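Local coordinates for protein DNA ligase (Archaeoglobus fulgidus, PDB 3GDE) that probably seals nicks in double-stranded DNA during replication, recombination and repair, using ATP to activate the 5'-phosphate end, at residues A[226-231]-A[270-275]. Sequence-based numbering, arbitrary orientation.
With PO4 (phosphate ion), chain B.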
loop_
_atom_site.group_PDB
_atom_site.type_symbol
_atom_site.label_atom_id
_atom_site.label_comp_id
_atom_site.label_asym_id
_atom_site.label_seq_id
_atom_site.Cartn_x
_atom_site.Cartn_y
_atom_site.Cartn_z
ATOM N N VAL A 226 2.852 3.860 12.437
ATOM C CA VAL A 226 4.137 4.305 11.951
ATOM C C VAL A 226 4.703 3.292 10.955
ATOM O O VAL A 226 4.513 2.074 11.094
ATOM C CB VAL A 226 5.103 4.764 13.106
ATOM C CG1 VAL A 226 4.449 4.643 14.492
ATOM C CG2 VAL A 226 6.495 4.108 13.031
ATOM N N ARG A 227 5.341 3.814 9.913
ATOM C CA ARG A 227 5.906 2.979 8.870
ATOM C C ARG A 227 6.963 2.081 9.485
ATOM O O ARG A 227 7.862 2.557 10.181
ATOM C CB ARG A 227 6.515 3.841 7.776
ATOM C CG ARG A 227 6.350 3.261 6.411
ATOM C CD ARG A 227 4.917 3.375 5.942
ATOM N NE ARG A 227 4.719 4.504 5.038
ATOM C CZ ARG A 227 5.020 4.482 3.744
ATOM N NH1 ARG A 227 5.549 3.396 3.197
ATOM N NH2 ARG A 227 4.809 5.552 2.997
ATOM N N MET A 228 6.839 0.781 9.258
ATOM C CA MET A 228 7.748 -0.172 9.889
ATOM C C MET A 228 9.180 -0.049 9.367
ATOM O O MET A 228 9.404 0.258 8.191
ATOM C CB MET A 228 7.235 -1.599 9.704
ATOM C CG MET A 228 5.904 -1.850 10.376
ATOM S SD MET A 228 5.144 -3.273 9.622
ATOM C CE MET A 228 3.698 -3.485 10.670
ATOM N N MET A 229 10.142 -0.271 10.250
ATOM C CA MET A 229 11.542 -0.384 9.833
ATOM C C MET A 229 11.708 -1.681 9.051
ATOM O O MET A 229 11.197 -2.723 9.457
ATOM C CB MET A 229 12.476 -0.361 11.047
ATOM C CG MET A 229 13.948 -0.408 10.707
ATOM S SD MET A 229 14.938 -0.094 12.160
ATOM C CE MET A 229 16.581 -0.030 11.440
ATOM N N LEU A 230 12.413 -1.616 7.927
ATOM C CA LEU A 230 12.549 -2.775 7.045
ATOM C C LEU A 230 13.979 -3.297 6.981
ATOM O O LEU A 230 14.924 -2.530 7.143
ATOM C CB LEU A 230 12.060 -2.416 5.636
ATOM C CG LEU A 230 10.628 -1.898 5.473
ATOM C CD1 LEU A 230 10.377 -1.527 4.013
ATOM C CD2 LEU A 230 9.613 -2.926 5.947
ATOM N N ALA A 231 14.134 -4.597 6.720
ATOM C CA ALA A 231 15.452 -5.224 6.616
ATOM C C ALA A 231 15.869 -5.537 5.174
ATOM O O ALA A 231 15.026 -5.824 4.316
ATOM C CB ALA A 231 15.500 -6.479 7.457
ATOM N N TYR A 270 -2.305 -2.932 13.115
ATOM C CA TYR A 270 -2.033 -2.643 11.716
ATOM C C TYR A 270 -1.151 -3.716 11.093
ATOM O O TYR A 270 -0.238 -4.239 11.739
ATOM C CB TYR A 270 -1.375 -1.271 11.571
ATOM C CG TYR A 270 -2.267 -0.151 12.031
ATOM C CD1 TYR A 270 -3.259 0.355 11.198
ATOM C CD2 TYR A 270 -2.128 0.395 13.306
ATOM C CE1 TYR A 270 -4.103 1.380 11.626
ATOM C CE2 TYR A 270 -2.958 1.420 13.744
ATOM C CZ TYR A 270 -3.943 1.910 12.891
ATOM O OH TYR A 270 -4.767 2.931 13.308
ATOM N N SER A 271 -1.435 -4.046 9.841
ATOM C CA SER A 271 -0.642 -5.019 9.105
ATOM C C SER A 271 0.627 -4.376 8.517
ATOM O O SER A 271 0.919 -3.203 8.769
ATOM C CB SER A 271 -1.495 -5.648 8.007
ATOM O OG SER A 271 -1.842 -4.678 7.031
ATOM N N ARG A 272 1.386 -5.162 7.755
ATOM C CA ARG A 272 2.632 -4.719 7.116
ATOM C C ARG A 272 2.398 -3.505 6.225
ATOM O O ARG A 272 3.221 -2.594 6.200
ATOM C CB ARG A 272 3.269 -5.908 6.351
ATOM C CG ARG A 272 4.268 -5.639 5.216
ATOM C CD ARG A 272 5.635 -5.093 5.635
ATOM N NE ARG A 272 5.675 -3.697 5.241
ATOM C CZ ARG A 272 6.372 -3.180 4.234
ATOM N NH1 ARG A 272 7.197 -3.908 3.495
ATOM N NH2 ARG A 272 6.252 -1.887 4.003
ATOM N N ARG A 273 1.265 -3.494 5.520
ATOM C CA ARG A 273 0.901 -2.376 4.634
ATOM C C ARG A 273 -0.013 -1.379 5.351
ATOM O O ARG A 273 -0.619 -0.494 4.727
ATOM C CB ARG A 273 0.242 -2.857 3.325
ATOM C CG ARG A 273 0.599 -4.263 2.802
ATOM C CD ARG A 273 2.094 -4.617 2.707
ATOM N NE ARG A 273 2.918 -3.745 1.868
ATOM C CZ ARG A 273 4.098 -4.099 1.343
ATOM N NH1 ARG A 273 4.599 -5.315 1.546
ATOM N NH2 ARG A 273 4.791 -3.234 0.609
ATOM N N LEU A 274 -0.087 -1.543 6.673
ATOM C CA LEU A 274 -0.843 -0.686 7.567
ATOM C C LEU A 274 -2.348 -0.661 7.284
ATOM O O LEU A 274 -2.967 0.391 7.357
ATOM C CB LEU A 274 -0.252 0.735 7.631
ATOM C CG LEU A 274 1.228 0.881 8.000
ATOM C CD1 LEU A 274 1.624 2.338 7.948
ATOM C CD2 LEU A 274 1.546 0.296 9.368
ATOM N N GLU A 275 -2.921 -1.820 6.964
ATOM C CA GLU A 275 -4.370 -1.995 6.985
ATOM C C GLU A 275 -4.765 -2.216 8.437
ATOM O O GLU A 275 -4.076 -2.945 9.162
ATOM C CB GLU A 275 -4.800 -3.211 6.152
ATOM C CG GLU A 275 -6.323 -3.391 6.008
ATOM C CD GLU A 275 -6.766 -4.847 5.746
ATOM O OE1 GLU A 275 -5.910 -5.702 5.397
ATOM O OE2 GLU A 275 -7.985 -5.138 5.884
HETATM P P PO4 B . 9.357 -6.761 3.476
HETATM O O1 PO4 B . 8.377 -6.743 4.632
HETATM O O2 PO4 B . 10.741 -6.654 4.058
HETATM O O3 PO4 B . 9.251 -8.055 2.699
HETATM O O4 PO4 B . 9.072 -5.595 2.571
HETATM O O HOH W 1 4.848 -0.370 7.078
#
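Leu-230 lays CD2 over one face of the Arg-272 guanidinium, 3.7 Å from CZ, within the adenylation domain of this ATP-dependent DNA ligase. The guanidinium of Arg-273 lies over the opposite face, its CZ 3.7 Å above the Arg-272 plane, which is thus held between a methyl and a second arginine. At its edge NH1 meets a phosphate ion, probably from the crystallisation liquor, 2.7 Å from PO4 O4, with a weak hydrogen bond to PO4 O1. Lys-420 and Arg-414 bind the same ion, and with Arg-272 they are predicted ATP-binding residues, consistent with an anion pocket in the nucleotide site. The Arg-272 chain leaves CA with CG anti to the backbone N (chi1 158°) and bends at chi2 and chi3, which brings its end toward the ion. Replacing Arg-272 with an alanine would probably deprive the phosphate of one cationic partner and leave Leu-230 CD2 and the Arg-273 guanidinium without the flat group between them. Behind it, Met-228 extends beyond CG, setting SD 3.8 Å from Arg-272 CA and CE against Ser-271 O. Ser-271 to Leu-274 form a type I turn, whose Leu-274 CD1 touches Arg-227 CD. A water joins the backbones, accepting from Met-228 N and donating to Arg-272 O at 2.9 Å.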